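Local coordinates for gram-negative insecticidal protein (Chromobacterium piscinae, PDB 6FBM), which kills insects and, as a member of the MACPF and beta-tripod families, probably acts by binding to target-cell membranes and forming pores in them, at residues M19-D24 / E33-Q38; G168-S173 / L280-A285; P324-A329 / F344-S349. All coordinates share one frame; numbering follows the deposited sequence.

Contact 1 of 3, residues M19-D24 / E33-Q38; sequences MGMGYD and ESLLGQ
Tyr23 and Leu35 form an antiparallel, non-hydrogen-bonded pair with CA atoms 4.7 Å apart, bracketed by two backbone bonds in the short hairpin of strands 21-23 and 35-39. One runs from Leu36 N to Gly22 O (2.9 Å); the other, from Asp24 N to Ser34 O (2.9 Å), is almost straight. Ser34 lies across one face of the Tyr23 ring, its CB 4.0 Å from the ring centroid in a CH-pi contact. Leu35 reaches the same ring differently, with CD2 near the ring plane at the CD1 edge. That methyl also meets Met21 CB at 3.7 Å, the two side chains crossing at about a right angle. The bend of Met21 at chi2 puts SD near the backbone where the other segment turns a corner, 4.0 Å from Leu36 O. Leu36 spreads its methyls along the backbone, CD1 against Tyr23 C and CD2 toward Asp24 CB.

The polar ends look to the connecting loop. Tyr23 OH is hydrogen-bonded to Leu28 O and Ser31 N, Ser34 OG to Leu28 N, and Asp24 OD1 to Asn26 N. A water 2.9 Å from Ser34 OG makes a weak bond to Asp24 OD2. With CG anti to the backbone N (chi1 -161°), the Tyr23 ring lies with one face against Ser34 CB while its hydroxyl meets the loop. The hairpin is thus closed at one end by polar bonds to the connecting loop, two of them gripping the Tyr23 hydroxyl, with Leu35 CD2 bridging Met21 and Tyr23 on the apolar side.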
ATOM      1  N   MET A  19     -13.348  18.960  19.921  1.00 13.25           N
ATOM      2  CA  MET A  19     -13.595  20.293  20.416  1.00 13.96           C
ATOM      3  C   MET A  19     -15.089  20.598  20.487  1.00 14.12           C
ATOM      4  O   MET A  19     -15.876  20.235  19.596  1.00 13.54           O
ATOM      5  CB  MET A  19     -12.879  21.322  19.567  1.00 14.49           C
ATOM      6  CG  MET A  19     -11.365  21.149  19.552  1.00 14.80           C
ATOM      7  SD  MET A  19     -10.589  20.892  21.170  1.00 15.37           S
ATOM      8  CE  MET A  19     -10.786  22.541  21.882  1.00 15.14           C
ATOM      9  N   GLY A  20     -15.496  21.190  21.599  1.00 14.34           N
ATOM     10  CA  GLY A  20     -16.874  21.548  21.773  1.00 15.03           C
ATOM     11  C   GLY A  20     -17.798  20.377  22.005  1.00 15.20           C
ATOM     12  O   GLY A  20     -19.005  20.510  21.858  1.00 17.09           O
ATOM     13  N   MET A  21     -17.241  19.231  22.364  1.00 15.74           N
ATOM     14  CA  MET A  21     -18.034  18.059  22.662  1.00 16.30           C
ATOM     15  C   MET A  21     -18.302  18.100  24.139  1.00 16.06           C
ATOM     16  O   MET A  21     -17.426  18.512  24.913  1.00 15.68           O
ATOM     17  CB  MET A  21     -17.268  16.770  22.417  1.00 17.59           C
ATOM     18  CG  MET A  21     -17.095  16.289  20.992  1.00 19.36           C
ATOM     19  SD  MET A  21     -18.616  16.185  20.006  1.00 22.30           S
ATOM     20  CE  MET A  21     -18.365  17.693  19.102  1.00 23.45           C
ATOM     21  N   GLY A  22     -19.480  17.599  24.528  1.00 15.31           N
ATOM     22  CA  GLY A  22     -19.711  17.242  25.920  1.00 15.07           C
ATOM     23  C   GLY A  22     -18.701  16.236  26.439  1.00 14.58           C
ATOM     24  O   GLY A  22     -18.178  15.415  25.677  1.00 13.91           O
ATOM     25  N   TYR A  23     -18.412  16.311  27.736  1.00 14.48           N
ATOM     26  CA  TYR A  23     -17.454  15.415  28.358  1.00 14.76           C
ATOM     27  C   TYR A  23     -18.023  14.794  29.602  1.00 15.08           C
ATOM     28  O   TYR A  23     -18.653  15.486  30.403  1.00 16.85           O
ATOM     29  CB  TYR A  23     -16.182  16.132  28.709  1.00 13.67           C
ATOM     30  CG  TYR A  23     -15.034  15.214  28.914  1.00 13.53           C
ATOM     31  CD1 TYR A  23     -14.277  14.799  27.848  1.00 13.70           C
ATOM     32  CD2 TYR A  23     -14.692  14.754  30.176  1.00 13.92           C
ATOM     33  CE1 TYR A  23     -13.202  13.954  28.022  1.00 13.57           C
ATOM     34  CE2 TYR A  23     -13.606  13.901  30.355  1.00 13.22           C
ATOM     35  CZ  TYR A  23     -12.865  13.508  29.274  1.00 13.08           C
ATOM     36  OH  TYR A  23     -11.778  12.671  29.402  1.00 13.50           O
ATOM     37  N   ASP A  24     -17.777  13.497  29.759  1.00 15.11           N
ATOM     38  CA  ASP A  24     -18.124  12.811  30.973  1.00 15.99           C
ATOM     39  C   ASP A  24     -17.042  13.103  32.010  1.00 16.25           C
ATOM     40  O   ASP A  24     -16.006  12.453  32.060  1.00 15.82           O
ATOM     41  CB  ASP A  24     -18.254  11.312  30.736  1.00 17.10           C
ATOM     42  CG  ASP A  24     -18.648  10.559  31.992  1.00 18.67           C
ATOM     43  OD1 ASP A  24     -18.788  11.188  33.077  1.00 17.48           O
ATOM     44  OD2 ASP A  24     -18.801   9.318  31.883  1.00 21.00           O
ATOM     45  N   GLU A  33     -12.407   8.719  24.634  1.00 22.55           N
ATOM     46  CA  GLU A  33     -13.370   7.713  25.066  1.00 25.46           C
ATOM     47  C   GLU A  33     -14.448   8.299  25.968  1.00 22.58           C
ATOM     48  O   GLU A  33     -15.534   7.745  26.027  1.00 22.98           O
ATOM     49  CB  GLU A  33     -12.687   6.553  25.795  1.00 29.93           C
ATOM     50  CG  GLU A  33     -11.842   5.591  24.955  1.00 33.72           C
ATOM     51  CD  GLU A  33     -11.438   4.357  25.791  1.00 40.55           C
ATOM     52  OE1 GLU A  33     -10.255   4.193  26.210  1.00 42.57           O
ATOM     53  OE2 GLU A  33     -12.337   3.540  26.078  1.00 44.72           O
ATOM     54  N   SER A  34     -14.176   9.404  26.653  1.00 20.98           N
ATOM     55  CA  SER A  34     -15.170  10.027  27.510  1.00 21.32           C
ATOM     56  C   SER A  34     -15.874  11.244  26.876  1.00 22.50           C
ATOM     57  O   SER A  34     -16.589  11.992  27.593  1.00 20.92           O
ATOM     58  CB  SER A  34     -14.537  10.408  28.839  1.00 21.64           C
ATOM     59  OG  SER A  34     -14.214   9.248  29.557  1.00 22.55           O
ATOM     60  N   LEU A  35     -15.692  11.441  25.564  1.00 21.68           N
ATOM     61  CA  LEU A  35     -16.508  12.399  24.829  1.00 23.89           C
ATOM     62  C   LEU A  35     -17.923  11.864  24.694  1.00 25.42           C
ATOM     63  O   LEU A  35     -18.125  10.670  24.678  1.00 24.77           O
ATOM     64  CB  LEU A  35     -15.940  12.682  23.440  1.00 23.83           C
ATOM     65  CG  LEU A  35     -14.542  13.275  23.393  1.00 23.59           C
ATOM     66  CD1 LEU A  35     -13.992  13.167  21.984  1.00 24.72           C
ATOM     67  CD2 LEU A  35     -14.531  14.700  23.869  1.00 23.17           C
ATOM     68  N   LEU A  36     -18.884  12.770  24.641  1.00 27.59           N
ATOM     69  CA  LEU A  36     -20.295  12.433  24.615  1.00 29.20           C
ATOM     70  C   LEU A  36     -20.850  12.868  23.291  1.00 30.86           C
ATOM     71  O   LEU A  36     -20.341  13.800  22.679  1.00 34.11           O
ATOM     72  CB  LEU A  36     -21.045  13.132  25.732  1.00 28.74           C
ATOM     73  CG  LEU A  36     -20.593  12.806  27.159  1.00 30.31           C
ATOM     74  CD1 LEU A  36     -21.407  13.708  28.104  1.00 29.78           C
ATOM     75  CD2 LEU A  36     -20.782  11.319  27.499  1.00 29.06           C
ATOM     76  N   GLY A  37     -21.943  12.228  22.898  1.00 31.71           N
ATOM     77  CA  GLY A  37     -22.344  12.110  21.502  1.00 32.73           C
ATOM     78  C   GLY A  37     -22.477  13.363  20.677  1.00 35.54           C
ATOM     79  O   GLY A  37     -21.709  13.566  19.728  1.00 34.03           O
ATOM     80  N   GLN A  38     -23.473  14.186  21.020  1.00 40.96           N
ATOM     81  CA  GLN A  38     -23.883  15.325  20.174  1.00 49.92           C
ATOM     82  C   GLN A  38     -22.901  16.492  20.234  1.00 48.48           C
ATOM     83  O   GLN A  38     -22.573  16.954  21.334  1.00 51.10           O
ATOM     84  CB  GLN A  38     -25.313  15.838  20.479  1.00 56.24           C
ATOM     85  CG  GLN A  38     -26.369  14.874  19.994  1.00 59.09           C
ATOM     86  CD  GLN A  38     -27.150  14.191  21.106  1.00 61.14           C
ATOM     87  OE1 GLN A  38     -26.616  13.887  22.177  1.00 64.15           O
ATOM     88  NE2 GLN A  38     -28.421  13.952  20.848  1.00 57.72           N
TER
HETATM   89  O   HOH W   1     -16.679   7.690  29.630  1.00 14.97           O

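Contact 2 of 3, residues G168-S173 / L280-A285; sequences GPYYIS and LQPIWA
Tyr171 and Gln281 exchange two backbone hydrogen bonds, Tyr171 N to Gln281 O (2.8 Å) and Gln281 N to Tyr171 O (3.0 Å). A third, nearly straight bond from Ile283 N to Pro169 O (2.9 Å) continues the antiparallel ladder beyond Pro282, which forms a non-hydrogen-bonded pair with Tyr170, so its lack of an N-H costs no bond between these strands. A water bridges the strands on the Tyr171 side, 2.9 Å from Tyr171 OH and donating to Pro282 O. The amide of Gln281 turns back to the residues just before its own strand, where NE2 bonds Glu278 O.

Beyond the backbone, the two tyrosines pack on opposite faces of the sheet. Tyr171 has CG between its backbone N and carbonyl carbon (chi1 66°), which folds the ring over the neighbouring strand; Gln281 CB sits over one ring face, 4.0 Å from the centroid, while Ile283 CG2 and Pro282 O approach its edge. Gln281 CG in turn presses against Ser173 CB. On the other face, the pyrrolidine of Pro282 lies over the Tyr170 ring, with CB 4.2 Å from its centroid. The Trp284 six-membered ring meets Tyr170 obliquely, planes at 76°, and its CZ2 comes 3.5 Å from Tyr170 OH. Phe300 adds edge-to-face contacts to both of these aromatic residues. Farther along this face, Ile172 CD1 meets Leu280 CD2.

Main-chain bonds therefore set the register of strands 170-177 and 280-282 within the MACPF domain, and aromatic faces covered by proline and glutamine carbons complete a buried junction between these neighbouring strands, with Phe164 of helix 160-167 packed against its Pro169, Ile283 and Trp284 end.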
ATOM      1  N   GLY A 168     -23.899  16.344  28.591  1.00 24.96           N
ATOM      2  CA  GLY A 168     -22.790  16.522  29.523  1.00 24.96           C
ATOM      3  C   GLY A 168     -22.874  17.867  30.223  1.00 23.74           C
ATOM      4  O   GLY A 168     -23.292  18.854  29.617  1.00 24.36           O
ATOM      5  N   PRO A 169     -22.493  17.922  31.499  1.00 23.09           N
ATOM      6  CA  PRO A 169     -22.509  19.209  32.193  1.00 21.79           C
ATOM      7  C   PRO A 169     -21.359  20.141  31.786  1.00 20.78           C
ATOM      8  O   PRO A 169     -21.466  21.360  31.986  1.00 19.55           O
ATOM      9  CB  PRO A 169     -22.369  18.817  33.659  1.00 22.38           C
ATOM     10  CG  PRO A 169     -21.580  17.538  33.619  1.00 23.51           C
ATOM     11  CD  PRO A 169     -21.967  16.832  32.349  1.00 23.69           C
ATOM     12  N   TYR A 170     -20.270  19.565  31.254  1.00 17.58           N
ATOM     13  CA  TYR A 170     -19.135  20.339  30.800  1.00 16.09           C
ATOM     14  C   TYR A 170     -18.805  19.939  29.384  1.00 14.56           C
ATOM     15  O   TYR A 170     -19.114  18.832  28.976  1.00 15.02           O
ATOM     16  CB  TYR A 170     -17.933  20.076  31.693  1.00 16.19           C
ATOM     17  CG  TYR A 170     -17.962  20.825  32.986  1.00 16.66           C
ATOM     18  CD1 TYR A 170     -18.756  20.410  34.050  1.00 16.75           C
ATOM     19  CD2 TYR A 170     -17.198  21.958  33.147  1.00 17.77           C
ATOM     20  CE1 TYR A 170     -18.778  21.115  35.235  1.00 17.72           C
ATOM     21  CE2 TYR A 170     -17.214  22.678  34.335  1.00 18.48           C
ATOM     22  CZ  TYR A 170     -17.996  22.252  35.373  1.00 18.07           C
ATOM     23  OH  TYR A 170     -17.983  22.977  36.526  1.00 18.35           O
ATOM     24  N   TYR A 171     -18.161  20.838  28.656  1.00 13.16           N
ATOM     25  CA  TYR A 171     -17.707  20.569  27.313  1.00 11.91           C
ATOM     26  C   TYR A 171     -16.223  20.892  27.166  1.00 11.53           C
ATOM     27  O   TYR A 171     -15.644  21.613  27.973  1.00 10.62           O
ATOM     28  CB  TYR A 171     -18.543  21.361  26.299  1.00 11.19           C
ATOM     29  CG  TYR A 171     -18.364  22.856  26.384  1.00 10.93           C
ATOM     30  CD1 TYR A 171     -17.371  23.498  25.659  1.00 11.04           C
ATOM     31  CD2 TYR A 171     -19.174  23.633  27.211  1.00 10.60           C
ATOM     32  CE1 TYR A 171     -17.193  24.882  25.739  1.00 11.09           C
ATOM     33  CE2 TYR A 171     -18.996  25.000  27.312  1.00 10.45           C
ATOM     34  CZ  TYR A 171     -18.023  25.629  26.565  1.00 10.68           C
ATOM     35  OH  TYR A 171     -17.833  26.972  26.657  1.00 10.45           O
ATOM     36  N   ILE A 172     -15.630  20.361  26.105  1.00 11.69           N
ATOM     37  CA  ILE A 172     -14.223  20.560  25.833  1.00 11.87           C
ATOM     38  C   ILE A 172     -14.036  21.915  25.180  1.00 11.45           C
ATOM     39  O   ILE A 172     -14.426  22.128  24.044  1.00 10.69           O
ATOM     40  CB  ILE A 172     -13.668  19.482  24.868  1.00 12.12           C
ATOM     41  CG1 ILE A 172     -13.810  18.063  25.454  1.00 12.31           C
ATOM     42  CG2 ILE A 172     -12.209  19.777  24.517  1.00 11.85           C
ATOM     43  CD1 ILE A 172     -12.979  17.794  26.699  1.00 12.93           C
ATOM     44  N   SER A 173     -13.421  22.822  25.910  1.00 12.42           N
ATOM     45  CA  SER A 173     -13.142  24.172  25.418  1.00 13.70           C
ATOM     46  C   SER A 173     -11.715  24.358  24.976  1.00 15.05           C
ATOM     47  O   SER A 173     -11.432  25.187  24.120  1.00 14.01           O
ATOM     48  CB  SER A 173     -13.461  25.189  26.502  1.00 13.59           C
ATOM     49  OG  SER A 173     -13.364  26.483  25.988  1.00 13.61           O
ATOM     50  N   LEU A 280     -12.183  22.149  30.545  1.00 19.01           N
ATOM     51  CA  LEU A 280     -13.587  21.840  30.735  1.00 18.18           C
ATOM     52  C   LEU A 280     -14.336  23.106  31.128  1.00 19.49           C
ATOM     53  O   LEU A 280     -13.951  23.775  32.081  1.00 18.90           O
ATOM     54  CB  LEU A 280     -13.728  20.774  31.804  1.00 17.84           C
ATOM     55  CG  LEU A 280     -13.131  19.435  31.388  1.00 16.71           C
ATOM     56  CD1 LEU A 280     -12.982  18.534  32.588  1.00 16.42           C
ATOM     57  CD2 LEU A 280     -14.001  18.759  30.342  1.00 16.30           C
ATOM     58  N   GLN A 281     -15.379  23.454  30.371  1.00 20.05           N
ATOM     59  CA  GLN A 281     -16.181  24.635  30.647  1.00 19.38           C
ATOM     60  C   GLN A 281     -17.610  24.182  30.801  1.00 20.23           C
ATOM     61  O   GLN A 281     -18.038  23.272  30.114  1.00 19.87           O
ATOM     62  CB  GLN A 281     -16.054  25.648  29.515  1.00 19.05           C
ATOM     63  CG  GLN A 281     -14.660  26.257  29.401  1.00 18.53           C
ATOM     64  CD  GLN A 281     -14.253  27.019  30.659  1.00 18.38           C
ATOM     65  OE1 GLN A 281     -15.046  27.749  31.223  1.00 16.40           O
ATOM     66  NE2 GLN A 281     -13.010  26.831  31.105  1.00 17.83           N
ATOM     67  N   PRO A 282     -18.348  24.777  31.757  1.00 20.06           N
ATOM     68  CA  PRO A 282     -19.704  24.324  32.030  1.00 19.23           C
ATOM     69  C   PRO A 282     -20.664  24.735  30.948  1.00 18.96           C
ATOM     70  O   PRO A 282     -20.532  25.833  30.400  1.00 19.77           O
ATOM     71  CB  PRO A 282     -20.058  25.093  33.289  1.00 20.09           C
ATOM     72  CG  PRO A 282     -19.264  26.367  33.198  1.00 20.55           C
ATOM     73  CD  PRO A 282     -17.975  25.945  32.583  1.00 20.36           C
ATOM     74  N   ILE A 283     -21.630  23.874  30.645  1.00 19.41           N
ATOM     75  CA  ILE A 283     -22.689  24.234  29.691  1.00 19.17           C
ATOM     76  C   ILE A 283     -23.605  25.306  30.245  1.00 18.70           C
ATOM     77  O   ILE A 283     -24.186  26.062  29.463  1.00 18.29           O
ATOM     78  CB  ILE A 283     -23.540  23.055  29.188  1.00 18.84           C
ATOM     79  CG1 ILE A 283     -24.304  22.353  30.330  1.00 18.91           C
ATOM     80  CG2 ILE A 283     -22.659  22.066  28.444  1.00 19.60           C
ATOM     81  CD1 ILE A 283     -25.421  21.458  29.834  1.00 18.06           C
ATOM     82  N   TRP A 284     -23.734  25.384  31.566  1.00 18.62           N
ATOM     83  CA  TRP A 284     -24.637  26.400  32.148  1.00 19.46           C
ATOM     84  C   TRP A 284     -24.280  27.842  31.744  1.00 19.69           C
ATOM     85  O   TRP A 284     -25.165  28.603  31.394  1.00 19.13           O
ATOM     86  CB  TRP A 284     -24.810  26.257  33.661  1.00 18.80           C
ATOM     87  CG  TRP A 284     -23.582  26.185  34.492  1.00 18.47           C
ATOM     88  CD1 TRP A 284     -22.748  27.221  34.834  1.00 18.07           C
ATOM     89  CD2 TRP A 284     -23.082  25.017  35.154  1.00 18.07           C
ATOM     90  NE1 TRP A 284     -21.751  26.757  35.668  1.00 18.68           N
ATOM     91  CE2 TRP A 284     -21.933  25.409  35.877  1.00 18.57           C
ATOM     92  CE3 TRP A 284     -23.485  23.678  35.187  1.00 18.72           C
ATOM     93  CZ2 TRP A 284     -21.164  24.500  36.600  1.00 19.35           C
ATOM     94  CZ3 TRP A 284     -22.732  22.768  35.909  1.00 19.52           C
ATOM     95  CH2 TRP A 284     -21.592  23.176  36.613  1.00 19.83           C
ATOM     96  N   ALA A 285     -22.988  28.172  31.694  1.00 20.18           N
ATOM     97  CA  ALA A 285     -22.529  29.484  31.199  1.00 19.13           C
ATOM     98  C   ALA A 285     -23.044  29.849  29.791  1.00 19.46           C
ATOM     99  O   ALA A 285     -23.042  31.023  29.420  1.00 19.23           O
ATOM    100  CB  ALA A 285     -21.003  29.563  31.239  1.00 18.64           C
TER
HETATM  101  O   HOH W   2     -18.969  27.737  29.240  1.00 26.35           O

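Contact 3 of 3, residues P324-A329 / F344-S349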
ATOM      1  N   PRO A 324      -3.923 -18.402  70.709  1.00 20.67           N
ATOM      2  CA  PRO A 324      -3.023 -19.422  70.211  1.00 18.38           C
ATOM      3  C   PRO A 324      -2.480 -20.296  71.352  1.00 16.57           C
ATOM      4  O   PRO A 324      -2.629 -19.933  72.540  1.00 15.84           O
ATOM      5  CB  PRO A 324      -1.899 -18.598  69.588  1.00 18.19           C
ATOM      6  CG  PRO A 324      -1.814 -17.398  70.461  1.00 18.44           C
ATOM      7  CD  PRO A 324      -3.231 -17.103  70.854  1.00 19.68           C
ATOM      8  N   PRO A 325      -1.838 -21.420  71.003  1.00 15.11           N
ATOM      9  CA  PRO A 325      -1.206 -22.205  72.046  1.00 14.97           C
ATOM     10  C   PRO A 325      -0.079 -21.430  72.733  1.00 14.71           C
ATOM     11  O   PRO A 325       0.750 -20.858  72.047  1.00 14.49           O
ATOM     12  CB  PRO A 325      -0.652 -23.434  71.306  1.00 15.03           C
ATOM     13  CG  PRO A 325      -1.401 -23.490  70.024  1.00 15.39           C
ATOM     14  CD  PRO A 325      -1.727 -22.053  69.683  1.00 15.56           C
ATOM     15  N   MET A 326      -0.061 -21.417  74.062  1.00 14.14           N
ATOM     16  CA  MET A 326       0.986 -20.746  74.813  1.00 14.36           C
ATOM     17  C   MET A 326       1.953 -21.781  75.358  1.00 13.65           C
ATOM     18  O   MET A 326       1.546 -22.771  75.950  1.00 14.15           O
ATOM     19  CB  MET A 326       0.374 -19.926  75.947  1.00 14.08           C
ATOM     20  CG  MET A 326      -0.626 -18.900  75.479  1.00 13.64           C
ATOM     21  SD  MET A 326       0.032 -17.627  74.389  1.00 13.78           S
ATOM     22  CE  MET A 326       1.278 -16.876  75.414  1.00 14.18           C
ATOM     23  N   VAL A 327       3.233 -21.564  75.085  1.00 13.18           N
ATOM     24  CA  VAL A 327       4.295 -22.481  75.466  1.00 12.77           C
ATOM     25  C   VAL A 327       5.194 -21.704  76.417  1.00 12.81           C
ATOM     26  O   VAL A 327       5.420 -20.508  76.247  1.00 12.22           O
ATOM     27  CB  VAL A 327       5.065 -22.981  74.228  1.00 12.23           C
ATOM     28  CG1 VAL A 327       6.250 -23.854  74.626  1.00 11.85           C
ATOM     29  CG2 VAL A 327       4.114 -23.705  73.272  1.00 11.81           C
ATOM     30  N   LYS A 328       5.705 -22.386  77.440  1.00 13.77           N
ATOM     31  CA  LYS A 328       6.478 -21.724  78.478  1.00 13.85           C
ATOM     32  C   LYS A 328       7.873 -21.379  77.969  1.00 14.82           C
ATOM     33  O   LYS A 328       8.539 -22.200  77.325  1.00 15.58           O
ATOM     34  CB  LYS A 328       6.563 -22.571  79.724  1.00 13.84           C
ATOM     35  CG  LYS A 328       6.901 -21.773  80.980  1.00 13.95           C
ATOM     36  CD  LYS A 328       7.105 -22.686  82.158  1.00 13.77           C
ATOM     37  CE  LYS A 328       7.174 -21.920  83.426  1.00 14.26           C
ATOM     38  NZ  LYS A 328       7.100 -22.807  84.619  1.00 14.46           N
ATOM     39  N   ALA A 329       8.306 -20.151  78.270  1.00 15.23           N
ATOM     40  CA  ALA A 329       9.562 -19.644  77.780  1.00 15.94           C
ATOM     41  C   ALA A 329      10.445 -19.113  78.915  1.00 17.45           C
ATOM     42  O   ALA A 329      11.238 -18.192  78.706  1.00 21.46           O
ATOM     43  CB  ALA A 329       9.304 -18.576  76.731  1.00 15.43           C
ATOM     44  N   PHE A 344       5.534 -16.716  78.622  1.00  9.72           N
ATOM     45  CA  PHE A 344       5.020 -17.679  77.674  1.00  9.67           C
ATOM     46  C   PHE A 344       5.012 -17.053  76.281  1.00  9.74           C
ATOM     47  O   PHE A 344       4.577 -15.914  76.121  1.00 10.10           O
ATOM     48  CB  PHE A 344       3.601 -18.146  78.087  1.00  9.63           C
ATOM     49  CG  PHE A 344       3.555 -18.909  79.381  1.00  9.42           C
ATOM     50  CD1 PHE A 344       3.666 -18.254  80.614  1.00  9.43           C
ATOM     51  CD2 PHE A 344       3.376 -20.274  79.381  1.00  9.68           C
ATOM     52  CE1 PHE A 344       3.635 -18.948  81.796  1.00  9.63           C
ATOM     53  CE2 PHE A 344       3.320 -20.992  80.574  1.00  9.72           C
ATOM     54  CZ  PHE A 344       3.453 -20.327  81.789  1.00 10.02           C
ATOM     55  N   ASN A 345       5.516 -17.805  75.306  1.00  9.81           N
ATOM     56  CA  ASN A 345       5.399 -17.480  73.902  1.00  9.85           C
ATOM     57  C   ASN A 345       4.176 -18.155  73.296  1.00 10.35           C
ATOM     58  O   ASN A 345       3.873 -19.287  73.638  1.00  9.87           O
ATOM     59  CB  ASN A 345       6.613 -17.976  73.128  1.00  9.46           C
ATOM     60  CG  ASN A 345       7.873 -17.284  73.520  1.00  9.03           C
ATOM     61  OD1 ASN A 345       7.849 -16.216  74.105  1.00  8.33           O
ATOM     62  ND2 ASN A 345       8.980 -17.898  73.207  1.00  9.19           N
ATOM     63  N   PRO A 346       3.497 -17.461  72.368  1.00 11.14           N
ATOM     64  CA  PRO A 346       2.469 -18.104  71.580  1.00 11.78           C
ATOM     65  C   PRO A 346       3.106 -18.869  70.438  1.00 11.55           C
ATOM     66  O   PRO A 346       4.104 -18.420  69.883  1.00 11.87           O
ATOM     67  CB  PRO A 346       1.662 -16.933  71.035  1.00 12.27           C
ATOM     68  CG  PRO A 346       2.653 -15.831  70.907  1.00 12.10           C
ATOM     69  CD  PRO A 346       3.697 -16.057  71.965  1.00 11.67           C
ATOM     70  N   SER A 347       2.560 -20.032  70.121  1.00 11.52           N
ATOM     71  CA  SER A 347       3.053 -20.807  68.996  1.00 11.23           C
ATOM     72  C   SER A 347       2.522 -20.189  67.753  1.00 10.87           C
ATOM     73  O   SER A 347       1.351 -19.825  67.700  1.00 10.09           O
ATOM     74  CB  SER A 347       2.657 -22.286  69.090  1.00 11.24           C
ATOM     75  OG  SER A 347       3.407 -22.934  70.098  1.00 11.31           O
ATOM     76  N   THR A 348       3.391 -20.089  66.754  1.00 11.40           N
ATOM     77  CA  THR A 348       3.077 -19.441  65.493  1.00 12.20           C
ATOM     78  C   THR A 348       3.219 -20.384  64.317  1.00 13.60           C
ATOM     79  O   THR A 348       4.088 -21.262  64.316  1.00 13.81           O
ATOM     80  CB  THR A 348       3.999 -18.205  65.259  1.00 12.06           C
ATOM     81  OG1 THR A 348       5.373 -18.568  65.383  1.00 10.92           O
ATOM     82  CG2 THR A 348       3.682 -17.106  66.250  1.00 12.06           C
ATOM     83  N   SER A 349       2.382 -20.167  63.299  1.00 15.64           N
ATOM     84  CA  SER A 349       2.427 -20.933  62.043  1.00 16.31           C
ATOM     85  C   SER A 349       1.565 -20.222  60.997  1.00 18.49           C
ATOM     86  O   SER A 349       0.842 -19.272  61.327  1.00 18.53           O
ATOM     87  CB  SER A 349       1.876 -22.344  62.268  1.00 15.97           C
ATOM     88  OG  SER A 349       0.517 -22.261  62.712  1.00 15.96           O
TER
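With CG anti to its carbonyl carbon (chi1 -65°), Phe344 lays its ring beside strand 326-329, where Lys328 crosses it; Lys328, with CG anti to the backbone N (chi1 -159°), puts CG over one ring face, 4.0 Å from the centroid. The lysine then runs on fully extended, and its NZ makes a salt bridge to Glu331 OE2 and hydrogen bonds to His363 O and Ala364 O. Met326 is bent throughout instead: SD rests 3.8 Å from Pro346 CB, and CE turns to Phe344 CB (3.8 Å). Pro324 lies side by side with Pro346, CG to CB 3.6 Å.

On the other face, Val327 CG2 approaches Ser347 OG to 3.3 Å, while Ala329 CB packs against the amide of Asn345, whose OD1 is bonded to Gln357 NE2. Three backbone bonds hold the antiparallel hairpin: Val327 N to Asn345 O (2.8 Å) and Ser347 N to Pro325 O (2.8 Å), with a more bent return bond from Asn345 N to Val327 O (2.9 Å, 134° at the hydrogen).

Toward the rest of the fold, the two prolines meet Ile373 of strand 373-376, and Met326 packs on Phe358 of the hairpin's own sheet. On the Met326-Lys328 face apolar packing and charge are thus separated along one side chain: the lysine methylenes cover the ring and NZ goes on to polar partners.

Contacts 1 and 2 are parts of one antiparallel sheet, with centres about 10 Å apart. Strand 170-177, which carries one side of contact 2, lies between strands 21-23 and 280-282; Gly20 N to Ile172 O and Ile172 N to Met21 O, each 2.8 Å, are probable hydrogen bonds joining the two contacts, and Leu36 CD1 packs on Gly168 CA. The hairpin of contact 1 is thereby part of the same sheet as contact 2. Contact 3 belongs to a separate sheet in the Vps62-like region, across the chain's centre: its centre lies about 63 Å from that of contact 1 and about 64 Å from that of contact 2, without touching either.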